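Local coordinates for putative major capsid protein (Cafeteriavirus-dependent mavirus, PDB 6G44), which probably forms the building block of the virophage capsid shell, a double jelly-roll subunit that associates into trimers, at residues 46-51 / 58-63; 73-78 / 264-269; 100-105 / 200-205; 106-111 / 231-236. All coordinates share one frame; numbering follows the deposited sequence. Where two conformers were deposited one is given.

Interaction 1: 46-51 / 58-63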
loop_
_atom_site.group_PDB
_atom_site.type_symbol
_atom_site.label_atom_id
_atom_site.label_comp_id
_atom_site.label_asym_id
_atom_site.label_seq_id
_atom_site.Cartn_x
_atom_site.Cartn_y
_atom_site.Cartn_z
ATOM N N GLN C 46 -30.867 0.235 -20.735
ATOM C CA GLN C 46 -30.951 1.484 -21.474
ATOM C C GLN C 46 -31.940 2.410 -20.767
ATOM O O GLN C 46 -32.852 1.949 -20.121
ATOM C CB GLN C 46 -31.440 1.215 -22.907
ATOM C CG GLN C 46 -30.710 0.102 -23.664
ATOM C CD GLN C 46 -29.318 0.508 -24.103
ATOM O OE1 GLN C 46 -29.129 1.630 -24.578
ATOM N NE2 GLN C 46 -28.328 -0.405 -23.964
ATOM N N PRO C 47 -31.763 3.733 -20.911
ATOM C CA PRO C 47 -32.749 4.654 -20.347
ATOM C C PRO C 47 -34.062 4.600 -21.165
ATOM O O PRO C 47 -34.087 4.062 -22.271
ATOM C CB PRO C 47 -32.080 6.011 -20.472
ATOM C CG PRO C 47 -31.065 5.863 -21.494
ATOM C CD PRO C 47 -30.657 4.439 -21.565
ATOM N N VAL C 48 -35.098 5.172 -20.589
ATOM C CA VAL C 48 -36.445 5.103 -21.211
ATOM C C VAL C 48 -36.531 5.887 -22.515
ATOM O O VAL C 48 -37.404 5.578 -23.346
ATOM C CB VAL C 48 -37.539 5.570 -20.271
ATOM C CG1 VAL C 48 -37.640 4.662 -19.060
ATOM C CG2 VAL C 48 -37.381 7.040 -19.910
ATOM N N SER C 49 -35.681 6.894 -22.684
ATOM C CA SER C 49 -35.568 7.636 -23.927
ATOM C C SER C 49 -34.118 7.856 -24.307
ATOM O O SER C 49 -33.235 7.699 -23.455
ATOM C CB SER C 49 -36.291 8.962 -23.775
ATOM O OG SER C 49 -35.707 9.757 -22.775
ATOM N N ASP C 50 -33.863 8.210 -25.568
ATOM C CA ASP C 50 -32.501 8.417 -26.035
ATOM C C ASP C 50 -31.837 9.447 -25.141
ATOM O O ASP C 50 -32.412 10.498 -24.836
ATOM C CB ASP C 50 -32.416 8.894 -27.497
ATOM C CG ASP C 50 -32.897 7.871 -28.500
ATOM O OD1 ASP C 50 -33.110 6.692 -28.147
ATOM O OD2 ASP C 50 -33.054 8.259 -29.683
ATOM N N ALA C 51 -30.600 9.159 -24.739
ATOM C CA ALA C 51 -29.882 10.003 -23.813
ATOM C C ALA C 51 -29.688 11.417 -24.372
ATOM O O ALA C 51 -29.524 11.560 -25.572
ATOM C CB ALA C 51 -28.502 9.401 -23.530
ATOM N N GLN C 58 -32.608 15.394 -17.636
ATOM C CA GLN C 58 -33.094 14.247 -16.862
ATOM C C GLN C 58 -32.914 12.940 -17.636
ATOM O O GLN C 58 -33.179 12.868 -18.837
ATOM C CB GLN C 58 -34.550 14.437 -16.467
ATOM C CG GLN C 58 -35.027 13.448 -15.399
ATOM C CD GLN C 58 -36.504 13.547 -15.123
ATOM O OE1 GLN C 58 -37.300 13.126 -15.943
ATOM N NE2 GLN C 58 -36.870 14.059 -13.958
ATOM N N ILE C 59 -32.438 11.895 -16.938
ATOM C CA ILE C 59 -32.243 10.569 -17.498
ATOM C C ILE C 59 -32.927 9.591 -16.566
ATOM O O ILE C 59 -32.732 9.669 -15.376
ATOM C CB ILE C 59 -30.733 10.230 -17.581
ATOM C CG1 ILE C 59 -30.012 11.199 -18.538
ATOM C CG2 ILE C 59 -30.531 8.769 -18.013
ATOM C CD1 ILE C 59 -28.518 11.362 -18.225
ATOM N N THR C 60 -33.786 8.723 -17.109
ATOM C CA THR C 60 -34.547 7.780 -16.317
ATOM C C THR C 60 -34.338 6.361 -16.795
ATOM O O THR C 60 -34.478 6.044 -17.989
ATOM C CB THR C 60 -36.052 8.113 -16.369
ATOM O OG1 THR C 60 -36.260 9.380 -15.748
ATOM C CG2 THR C 60 -36.866 7.046 -15.631
ATOM N N PHE C 61 -34.004 5.498 -15.830
ATOM C CA PHE C 61 -34.022 4.054 -16.034
ATOM C C PHE C 61 -35.261 3.503 -15.352
ATOM O O PHE C 61 -35.574 3.860 -14.213
ATOM C CB PHE C 61 -32.751 3.387 -15.464
ATOM C CG PHE C 61 -31.492 3.910 -16.067
ATOM C CD1 PHE C 61 -31.013 3.429 -17.262
ATOM C CD2 PHE C 61 -30.816 4.960 -15.452
ATOM C CE1 PHE C 61 -29.881 3.952 -17.837
ATOM C CE2 PHE C 61 -29.688 5.488 -16.023
ATOM C CZ PHE C 61 -29.213 4.983 -17.217
ATOM N N ASN C 62 -35.993 2.643 -16.070
ATOM C CA ASN C 62 -37.226 2.055 -15.522
ATOM C C ASN C 62 -37.204 0.619 -15.973
ATOM O O ASN C 62 -37.472 0.306 -17.120
ATOM C CB ASN C 62 -38.457 2.817 -16.045
ATOM C CG ASN C 62 -39.757 2.297 -15.473
ATOM O OD1 ASN C 62 -39.872 1.140 -15.111
ATOM N ND2 ASN C 62 -40.760 3.171 -15.399
ATOM N N GLN C 63 -36.828 -0.259 -15.052
ATOM C CA GLN C 63 -36.623 -1.657 -15.395
ATOM C C GLN C 63 -36.904 -2.556 -14.195
ATOM O O GLN C 63 -36.017 -2.849 -13.387
ATOM C CB GLN C 63 -35.211 -1.899 -15.945
ATOM C CG GLN C 63 -34.987 -3.342 -16.379
ATOM C CD GLN C 63 -35.969 -3.726 -17.465
ATOM O OE1 GLN C 63 -35.842 -3.265 -18.601
ATOM N NE2 GLN C 63 -36.956 -4.561 -17.131
HETATM O O HOH W 1 -35.155 1.909 -18.681
#
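Val48 has CG1 anti to its carbonyl carbon and CG2 in the crowded position between N and C (chi1 -64°), and this spreads its two methyls over the backbone of the 58-62 strand. Val48 CG1 comes down on Asn62 CB at 3.6 Å, while its CG2 reaches Thr60 CB at 3.9 Å. Phe61 leaves its backbone pointing away from the loop, but with CG beside its own N (chi1 -59°) the ring swings back alongside Pro47, where Phe61 CE1 lies 3.8 Å from Pro47 CD. The two side chains run next to each other in the same direction. Pro47 CB also meets Ile59 CG2 at 4.0 Å. This is the loop between strands 43-45 and 58-66 of the first jelly roll, and it folds back on the strand it leads into. One direct backbone bond fixes the loop to that strand, Val48 N to Thr60 O at 2.8 Å and nearly straight at 161°. A water extends the link: it donates to Gln46 O at 2.7 Å and accepts from Asn62 N at 2.8 Å. The Phe61 ring continues inward to Met268, Ile45 and Leu232, whereas Val48 and Asn62 lie at the exposed side.

Interaction 2: 73-78 / 264-269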
loop_
_atom_site.group_PDB
_atom_site.type_symbol
_atom_site.label_atom_id
_atom_site.label_comp_id
_atom_site.label_asym_id
_atom_site.label_seq_id
_atom_site.Cartn_x
_atom_site.Cartn_y
_atom_site.Cartn_z
ATOM N N PRO C 73 -25.200 -1.056 -8.156
ATOM C CA PRO C 73 -25.317 -0.811 -9.567
ATOM C C PRO C 73 -24.382 0.303 -10.059
ATOM O O PRO C 73 -24.031 1.223 -9.297
ATOM C CB PRO C 73 -26.787 -0.400 -9.745
ATOM C CG PRO C 73 -27.216 0.109 -8.422
ATOM C CD PRO C 73 -26.442 -0.743 -7.429
ATOM N N ARG C 74 -23.977 0.209 -11.305
ATOM C CA ARG C 74 -23.031 1.125 -11.892
ATOM C C ARG C 74 -23.641 1.828 -13.092
ATOM O O ARG C 74 -24.596 1.329 -13.703
ATOM C CB ARG C 74 -21.740 0.399 -12.341
ATOM C CG ARG C 74 -21.093 -0.426 -11.235
ATOM C CD ARG C 74 -19.820 -1.112 -11.687
ATOM N NE ARG C 74 -18.672 -0.214 -11.800
ATOM C CZ ARG C 74 -17.873 0.127 -10.794
ATOM N NH1 ARG C 74 -16.862 0.931 -11.041
ATOM N NH2 ARG C 74 -18.090 -0.305 -9.565
ATOM N N LEU C 75 -23.076 2.957 -13.443
ATOM C CA LEU C 75 -23.419 3.659 -14.661
ATOM C C LEU C 75 -22.237 3.655 -15.611
ATOM O O LEU C 75 -21.111 4.016 -15.222
ATOM C CB LEU C 75 -23.821 5.099 -14.330
ATOM C CG LEU C 75 -25.039 5.257 -13.433
ATOM C CD1 LEU C 75 -25.225 6.685 -12.934
ATOM C CD2 LEU C 75 -26.314 4.801 -14.153
ATOM N N ARG C 76 -22.478 3.272 -16.867
ATOM C CA ARG C 76 -21.481 3.292 -17.922
ATOM C C ARG C 76 -21.827 4.463 -18.828
ATOM O O ARG C 76 -22.909 4.457 -19.435
ATOM C CB ARG C 76 -21.429 1.975 -18.714
ATOM C CG ARG C 76 -20.426 1.974 -19.871
ATOM C CD ARG C 76 -20.759 0.854 -20.860
ATOM N NE ARG C 76 -19.756 0.683 -21.910
ATOM C CZ ARG C 76 -19.723 1.317 -23.088
ATOM N NH1 ARG C 76 -20.620 2.255 -23.417
ATOM N NH2 ARG C 76 -18.739 1.022 -23.947
ATOM N N VAL C 77 -20.942 5.441 -18.897
ATOM C CA VAL C 77 -21.127 6.605 -19.778
ATOM C C VAL C 77 -20.107 6.568 -20.866
ATOM O O VAL C 77 -18.956 6.163 -20.648
ATOM C CB VAL C 77 -21.092 7.949 -19.056
ATOM C CG1 VAL C 77 -22.230 8.072 -18.053
ATOM C CG2 VAL C 77 -19.731 8.219 -18.432
ATOM N N SER C 78 -20.519 6.977 -22.065
ATOM C CA SER C 78 -19.609 7.156 -23.161
ATOM C C SER C 78 -19.939 8.459 -23.861
ATOM O O SER C 78 -21.104 8.841 -23.936
ATOM C CB SER C 78 -19.631 5.980 -24.124
ATOM O OG SER C 78 -20.864 5.863 -24.750
ATOM N N PHE C 264 -23.277 11.584 -26.316
ATOM C CA PHE C 264 -23.457 11.040 -24.945
ATOM C C PHE C 264 -24.411 9.850 -24.906
ATOM O O PHE C 264 -25.508 9.891 -25.470
ATOM C CB PHE C 264 -23.898 12.124 -23.989
ATOM C CG PHE C 264 -24.016 11.665 -22.572
ATOM C CD1 PHE C 264 -22.897 11.665 -21.764
ATOM C CD2 PHE C 264 -25.206 11.236 -22.057
ATOM C CE1 PHE C 264 -22.994 11.241 -20.441
ATOM C CE2 PHE C 264 -25.311 10.810 -20.738
ATOM C CZ PHE C 264 -24.185 10.791 -19.942
ATOM N N LYS C 265 -23.950 8.767 -24.267
ATOM C CA LYS C 265 -24.755 7.594 -24.003
ATOM C C LYS C 265 -24.539 7.171 -22.555
ATOM O O LYS C 265 -23.468 7.418 -21.986
ATOM C CB LYS C 265 -24.357 6.448 -24.915
ATOM C CG LYS C 265 -24.581 6.726 -26.397
ATOM C CD LYS C 265 -26.054 6.795 -26.733
ATOM C CE LYS C 265 -26.315 6.992 -28.226
ATOM N NZ LYS C 265 -27.765 7.325 -28.445
ATOM N N ILE C 266 -25.561 6.570 -21.969
ATOM C CA ILE C 266 -25.506 6.087 -20.596
ATOM C C ILE C 266 -26.350 4.835 -20.450
ATOM O O ILE C 266 -27.467 4.760 -20.990
ATOM C CB ILE C 266 -25.905 7.186 -19.593
ATOM C CG1 ILE C 266 -25.661 6.738 -18.127
ATOM C CG2 ILE C 266 -27.339 7.648 -19.814
ATOM C CD1 ILE C 266 -25.902 7.828 -17.114
ATOM N N ASN C 267 -25.788 3.825 -19.779
ATOM C CA ASN C 267 -26.509 2.606 -19.414
ATOM C C ASN C 267 -26.288 2.324 -17.933
ATOM O O ASN C 267 -25.262 2.723 -17.387
ATOM C CB ASN C 267 -25.997 1.429 -20.244
ATOM C CG ASN C 267 -26.304 1.567 -21.725
ATOM O OD1 ASN C 267 -27.200 2.307 -22.120
ATOM N ND2 ASN C 267 -25.598 0.814 -22.547
ATOM N N MET C 268 -27.240 1.643 -17.309
ATOM C CA MET C 268 -27.099 1.153 -15.929
ATOM C C MET C 268 -26.783 -0.311 -15.995
ATOM O O MET C 268 -27.514 -1.067 -16.632
ATOM C CB MET C 268 -28.342 1.407 -15.104
ATOM C CG MET C 268 -28.208 0.897 -13.675
ATOM S SD MET C 268 -29.427 1.593 -12.550
ATOM C CE MET C 268 -30.923 0.884 -13.218
ATOM N N LEU C 269 -25.677 -0.724 -15.362
ATOM C CA LEU C 269 -25.190 -2.086 -15.405
ATOM C C LEU C 269 -25.302 -2.690 -14.028
ATOM O O LEU C 269 -24.790 -2.096 -13.054
ATOM C CB LEU C 269 -23.741 -2.137 -15.855
ATOM C CG LEU C 269 -23.442 -2.016 -17.352
ATOM C CD1 LEU C 269 -24.059 -0.802 -18.036
ATOM C CD2 LEU C 269 -21.959 -2.042 -17.630
#
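Arg74 and Leu269 form the first hydrogen-bonded pair of an antiparallel ladder between strands 74-84 and 258-273 of the first jelly roll, whose short segments run 155° apart. Both bonds of the pair are present: Arg74 N gives to Leu269 O at 3.0 Å, and Leu269 N gives to Arg74 O at 2.9 Å. Arg76 with Asn267 and Ser78 with Lys265 repeat the pattern, for example with Arg76 N on Asn267 O at 2.9 Å and Lys265 N on Ser78 O at 2.9 Å. All six N-H groups of these pairs are thus used across the ladder, and the pairs' six carbonyls accept them. Of the intervening residues, Leu75 bonds outward to Glu204 and Val77 to Val202 on one flank, Met268 to Ile45 on the other. Several of the carbonyls take CA-H contacts as well, Ile266 CA lying 3.3 Å from Arg76 O. The Arg74 guanidinium leads away from the ladder: NE forms a salt bridge with Asp203 OD1, NH2 bonds to Leu141 O, and a long, weak ion pair reaches Glu380 of the second subunit. Leu75, Val77, Ile266 and Met268 share the buried face of the sheet, where Val77 CG1 lies 3.7 Å from Ile266 CG1.

Interaction 3: 100-105 / 200-205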
loop_
_atom_site.group_PDB
_atom_site.type_symbol
_atom_site.label_atom_id
_atom_site.label_comp_id
_atom_site.label_asym_id
_atom_site.label_seq_id
_atom_site.Cartn_x
_atom_site.Cartn_y
_atom_site.Cartn_z
ATOM N N SER C 100 -11.959 13.777 -10.571
ATOM C CA SER C 100 -12.227 12.677 -9.639
ATOM C C SER C 100 -13.715 12.303 -9.635
ATOM O O SER C 100 -14.554 13.174 -9.473
ATOM C CB SER C 100 -11.782 13.095 -8.229
ATOM O OG SER C 100 -10.412 13.504 -8.237
ATOM N N PHE C 101 -14.028 11.029 -9.772
ATOM C CA PHE C 101 -15.423 10.530 -9.693
ATOM C C PHE C 101 -16.334 11.281 -10.674
ATOM O O PHE C 101 -17.322 11.900 -10.268
ATOM C CB PHE C 101 -15.967 10.558 -8.255
ATOM C CG PHE C 101 -15.011 9.939 -7.277
ATOM C CD1 PHE C 101 -14.975 8.579 -7.158
ATOM C CD2 PHE C 101 -14.090 10.708 -6.583
ATOM C CE1 PHE C 101 -14.057 7.960 -6.349
ATOM C CE2 PHE C 101 -13.139 10.089 -5.771
ATOM C CZ PHE C 101 -13.125 8.714 -5.661
ATOM N N PRO C 102 -15.969 11.226 -11.952
ATOM C CA PRO C 102 -16.667 12.114 -12.922
ATOM C C PRO C 102 -18.135 11.792 -13.132
ATOM O O PRO C 102 -18.903 12.696 -13.494
ATOM C CB PRO C 102 -15.871 11.920 -14.207
ATOM C CG PRO C 102 -15.298 10.542 -14.074
ATOM C CD PRO C 102 -14.942 10.403 -12.616
ATOM N N VAL C 103 -18.539 10.552 -12.918
ATOM C CA VAL C 103 -19.961 10.203 -13.029
ATOM C C VAL C 103 -20.722 10.798 -11.875
ATOM O O VAL C 103 -21.710 11.508 -12.085
ATOM C CB VAL C 103 -20.200 8.698 -13.177
ATOM C CG1 VAL C 103 -21.683 8.328 -13.063
ATOM C CG2 VAL C 103 -19.592 8.210 -14.480
ATOM N N ASN C 104 -20.310 10.543 -10.638
ATOM C CA ASN C 104 -21.067 11.086 -9.500
ATOM C C ASN C 104 -20.970 12.619 -9.396
ATOM O O ASN C 104 -21.935 13.267 -8.955
ATOM C CB ASN C 104 -20.691 10.363 -8.200
ATOM C CG ASN C 104 -21.249 8.971 -8.164
ATOM O OD1 ASN C 104 -22.430 8.783 -7.891
ATOM N ND2 ASN C 104 -20.388 7.959 -8.424
ATOM N N ARG C 105 -19.859 13.202 -9.846
ATOM C CA ARG C 105 -19.738 14.668 -9.927
ATOM C C ARG C 105 -20.786 15.297 -10.832
ATOM O O ARG C 105 -21.123 16.471 -10.657
ATOM C CB ARG C 105 -18.375 15.091 -10.464
ATOM C CG ARG C 105 -17.267 15.146 -9.437
ATOM C CD ARG C 105 -15.979 15.737 -10.029
ATOM N NE ARG C 105 -16.146 17.030 -10.685
ATOM C CZ ARG C 105 -16.017 18.232 -10.101
ATOM N NH1 ARG C 105 -16.173 19.353 -10.832
ATOM N NH2 ARG C 105 -15.742 18.335 -8.801
ATOM N N PHE C 200 -14.361 8.914 -24.602
ATOM C CA PHE C 200 -14.207 8.344 -23.243
ATOM C C PHE C 200 -15.298 7.312 -22.969
ATOM O O PHE C 200 -16.443 7.461 -23.427
ATOM C CB PHE C 200 -14.369 9.421 -22.181
ATOM C CG PHE C 200 -13.282 10.457 -22.148
ATOM C CD1 PHE C 200 -12.174 10.276 -21.354
ATOM C CD2 PHE C 200 -13.390 11.636 -22.876
ATOM C CE1 PHE C 200 -11.204 11.228 -21.283
ATOM C CE2 PHE C 200 -12.398 12.591 -22.835
ATOM C CZ PHE C 200 -11.303 12.404 -22.009
ATOM N N VAL C 201 -14.972 6.303 -22.164
ATOM C CA VAL C 201 -15.943 5.372 -21.589
ATOM C C VAL C 201 -15.585 5.237 -20.113
ATOM O O VAL C 201 -14.420 4.922 -19.801
ATOM C CB VAL C 201 -15.926 3.989 -22.230
ATOM C CG1 VAL C 201 -17.005 3.119 -21.640
ATOM C CG2 VAL C 201 -16.121 4.071 -23.728
ATOM N N VAL C 202 -16.536 5.462 -19.237
ATOM C CA VAL C 202 -16.322 5.332 -17.764
ATOM C C VAL C 202 -17.451 4.514 -17.169
ATOM O O VAL C 202 -18.633 4.820 -17.429
ATOM C CB VAL C 202 -16.286 6.705 -17.069
ATOM C CG1 VAL C 202 -16.215 6.570 -15.549
ATOM C CG2 VAL C 202 -15.127 7.522 -17.612
ATOM N N ASP C 203 -17.113 3.517 -16.343
ATOM C CA ASP C 203 -18.079 2.633 -15.650
ATOM C C ASP C 203 -17.844 2.864 -14.149
ATOM O O ASP C 203 -16.834 2.375 -13.612
ATOM C CB ASP C 203 -17.817 1.172 -16.068
ATOM C CG ASP C 203 -18.764 0.152 -15.450
ATOM O OD1 ASP C 203 -19.343 0.420 -14.390
ATOM O OD2 ASP C 203 -18.909 -0.977 -16.035
ATOM N N GLU C 204 -18.750 3.570 -13.491
ATOM C CA GLU C 204 -18.588 4.044 -12.102
ATOM C C GLU C 204 -19.820 3.660 -11.263
ATOM O O GLU C 204 -20.963 3.756 -11.736
ATOM C CB GLU C 204 -18.396 5.568 -12.134
ATOM C CG GLU C 204 -18.199 6.245 -10.787
ATOM C CD GLU C 204 -17.700 7.678 -10.904
ATOM O OE1 GLU C 204 -16.826 7.936 -11.768
ATOM O OE2 GLU C 204 -18.189 8.541 -10.129
ATOM N N ALA C 205 -19.619 3.182 -10.033
ATOM C CA ALA C 205 -20.715 2.871 -9.137
ATOM C C ALA C 205 -21.524 4.129 -8.833
ATOM O O ALA C 205 -20.937 5.194 -8.568
ATOM C CB ALA C 205 -20.187 2.267 -7.846
#
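The first turn of the weakly bonded helix 102-105 sits on the carboxylate of Glu204, a buried residue near the end of strand 195-205. Val103 N makes a weak bond to Glu204 OE1 at 3.3 Å, and Asn104 N a stronger one to Glu204 OE2 at 3.0 Å, arriving 49° out of the carboxylate plane. The Asn104 amide adds a second grip: Asn104 ND2 approaches the anti lone pair of Glu204 OE2 at 2.8 Å, with the amide and carboxylate planes 34° apart. Asn104 ND2 also bonds to Ala205 O at 2.8 Å, within the amide plane, while OD1 takes Val207 N; the amide's rotation is thus fixed from both ends. Helix and strand belong to the first jelly roll, where Val103 of the helix packs on Leu75 and Val77 of strand 74-84. A carboxylate facing the N-H groups of a first turn would be favoured electrostatically, and Ser143 OG supplies OE1 with a further bond. An extended side chain carries Glu204 there, CG anti to the backbone N (chi1 -180°), passing Val103 in the opposite direction with CD 3.5 Å from Val103 CB. Val103 CG2 packs on Val202 CG1 at 3.9 Å, and Pro102 CD touches Glu204 OE1 at 3.2 Å.

Interaction 4: 106-111 / 231-236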
loop_
_atom_site.group_PDB
_atom_site.type_symbol
_atom_site.label_atom_id
_atom_site.label_comp_id
_atom_site.label_asym_id
_atom_site.label_seq_id
_atom_site.Cartn_x
_atom_site.Cartn_y
_atom_site.Cartn_z
ATOM N N SER C 106 -21.249 14.511 -11.796
ATOM C CA SER C 106 -22.193 14.974 -12.831
ATOM C C SER C 106 -23.654 14.776 -12.431
ATOM O O SER C 106 -24.534 15.005 -13.277
ATOM C CB SER C 106 -21.908 14.230 -14.122
ATOM O OG SER C 106 -20.636 14.582 -14.641
ATOM N N ILE C 107 -23.957 14.345 -11.208
ATOM C CA ILE C 107 -25.337 14.063 -10.820
ATOM C C ILE C 107 -25.665 14.807 -9.530
ATOM O O ILE C 107 -25.405 14.328 -8.432
ATOM C CB ILE C 107 -25.603 12.552 -10.662
ATOM C CG1 ILE C 107 -25.222 11.746 -11.897
ATOM C CG2 ILE C 107 -27.062 12.325 -10.272
ATOM C CD1 ILE C 107 -25.069 10.246 -11.650
ATOM N N PRO C 108 -26.272 15.997 -9.643
ATOM C CA PRO C 108 -26.585 16.736 -8.427
ATOM C C PRO C 108 -27.674 16.141 -7.545
ATOM O O PRO C 108 -27.635 16.307 -6.328
ATOM C CB PRO C 108 -27.010 18.114 -8.933
ATOM C CG PRO C 108 -26.609 18.190 -10.326
ATOM C CD PRO C 108 -26.374 16.818 -10.855
ATOM N N VAL C 109 -28.628 15.454 -8.170
ATOM C CA VAL C 109 -29.714 14.826 -7.446
ATOM C C VAL C 109 -30.119 13.551 -8.193
ATOM O O VAL C 109 -30.081 13.491 -9.434
ATOM C CB VAL C 109 -30.895 15.808 -7.220
ATOM C CG1 VAL C 109 -31.382 16.407 -8.532
ATOM C CG2 VAL C 109 -32.024 15.116 -6.469
ATOM N N ALA C 110 -30.426 12.528 -7.404
ATOM C CA ALA C 110 -30.910 11.254 -7.898
ATOM C C ALA C 110 -32.099 10.822 -7.064
ATOM O O ALA C 110 -32.163 11.068 -5.843
ATOM C CB ALA C 110 -29.791 10.222 -7.828
ATOM N N VAL C 111 -33.059 10.185 -7.736
ATOM C CA VAL C 111 -34.178 9.558 -7.071
ATOM C C VAL C 111 -34.222 8.097 -7.485
ATOM O O VAL C 111 -34.256 7.780 -8.670
ATOM C CB VAL C 111 -35.527 10.237 -7.398
ATOM C CG1 VAL C 111 -36.653 9.530 -6.671
ATOM C CG2 VAL C 111 -35.472 11.708 -7.015
ATOM N N ILE C 231 -33.728 7.746 -11.410
ATOM C CA ILE C 231 -33.976 9.028 -12.085
ATOM C C ILE C 231 -32.837 9.982 -11.742
ATOM O O ILE C 231 -32.629 10.293 -10.554
ATOM C CB ILE C 231 -35.324 9.614 -11.655
ATOM C CG1 ILE C 231 -36.461 8.624 -11.930
ATOM C CG2 ILE C 231 -35.613 10.932 -12.388
ATOM C CD1 ILE C 231 -37.648 8.801 -11.001
ATOM N N LEU C 232 -32.128 10.430 -12.773
ATOM C CA LEU C 232 -30.908 11.262 -12.578
ATOM C C LEU C 232 -31.117 12.660 -13.140
ATOM O O LEU C 232 -31.629 12.828 -14.252
ATOM C CB LEU C 232 -29.728 10.644 -13.301
ATOM C CG LEU C 232 -29.454 9.168 -13.024
ATOM C CD1 LEU C 232 -28.317 8.673 -13.908
ATOM C CD2 LEU C 232 -29.150 8.948 -11.560
ATOM N N ASP C 233 -30.673 13.665 -12.378
ATOM C CA ASP C 233 -30.486 15.016 -12.935
ATOM C C ASP C 233 -29.133 14.969 -13.645
ATOM O O ASP C 233 -28.086 15.117 -12.985
ATOM C CB ASP C 233 -30.525 16.058 -11.823
ATOM C CG ASP C 233 -30.140 17.464 -12.272
ATOM O OD1 ASP C 233 -30.080 17.749 -13.463
ATOM O OD2 ASP C 233 -29.913 18.270 -11.334
ATOM N N GLY C 234 -29.131 14.688 -14.929
ATOM C CA GLY C 234 -27.897 14.524 -15.691
ATOM C C GLY C 234 -27.183 15.839 -15.941
ATOM O O GLY C 234 -27.733 16.740 -16.575
ATOM N N GLN C 235 -25.978 15.989 -15.391
ATOM C CA GLN C 235 -25.140 17.158 -15.618
ATOM C C GLN C 235 -23.752 16.703 -16.058
ATOM O O GLN C 235 -22.742 17.127 -15.464
ATOM C CB GLN C 235 -25.080 18.055 -14.379
ATOM C CG GLN C 235 -26.404 18.647 -13.962
ATOM C CD GLN C 235 -26.917 19.671 -14.958
ATOM O OE1 GLN C 235 -26.140 20.341 -15.652
ATOM N NE2 GLN C 235 -28.243 19.763 -15.067
ATOM N N PHE C 236 -23.713 15.860 -17.073
ATOM C CA PHE C 236 -22.482 15.254 -17.660
ATOM C C PHE C 236 -21.891 16.257 -18.639
ATOM O O PHE C 236 -21.864 16.038 -19.861
ATOM C CB PHE C 236 -22.778 13.926 -18.315
ATOM C CG PHE C 236 -23.325 12.913 -17.364
ATOM C CD1 PHE C 236 -24.690 12.775 -17.119
ATOM C CD2 PHE C 236 -22.453 12.072 -16.664
ATOM C CE1 PHE C 236 -25.176 11.835 -16.248
ATOM C CE2 PHE C 236 -22.957 11.136 -15.779
ATOM C CZ PHE C 236 -24.298 10.999 -15.576
#
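Ser106 places its CB over one face of the Phe236 ring, 3.8 Å from the centroid and 27° off the ring normal, a CH-pi contact offset toward the rim. Its hydroxyl is bonded instead to Pro102 O. At the far end of the same ring, Phe236 CZ meets Ile107 CG1 at 3.9 Å, the two side chains crossing at a slant. Beyond Ile107, Leu232 CD2 touches Ala110 CB at 4.0 Å, and these apolar groups face the interior with Leu75 and Phe61, while Phe236 meets the ring of Phe264. Here the chain leaving helix 102-105 joins strand 222-235 of the first jelly roll as an antiparallel neighbour, regular at Ala110 and Val111. Asp233 N to Val109 O, at 3.0 Å, continues that ladder. The register slips at Pro108, beyond which Gln235 N reaches Ser106 O at 2.7 Å with a bent N-H angle of 141°. On the more exposed side Asp233 stands roughly perpendicular to both Pro108 and Val109. With CG trans to the backbone N (chi1 172°), its carboxylate reaches the CG corner of the proline, Asp233 OD2 coming within 3.5 Å of Pro108 CG, as CB presses on Val109 CG1. Gln235 also crosses Pro108 at about a right angle, and Gln235 NE2 bonds to Asp233 OD1 at 3.2 Å, on its syn side but tilted out of the carboxylate plane.

All four contacts reach the same curled antiparallel sheet of the first jelly roll. Interaction 3 is wholly buried and the most polar in its side chains. Interaction 2 is a regular ladder with one buried face, whose arginine side reaches the second subunit. Interaction 4 is only partly a ladder: apolar inside, mixed on its more exposed side. Interaction 1 lies farthest out, its centre about 26 Å from that of the chain, and relies on one direct bond and a water. Strands 74-84 and 195-205 link interactions 2 and 3 as sheet neighbours; strands 58-66 and 222-235 do so for interactions 1 and 4. Interactions 1 and 3 do not touch, their nearest atoms about 9 Å apart.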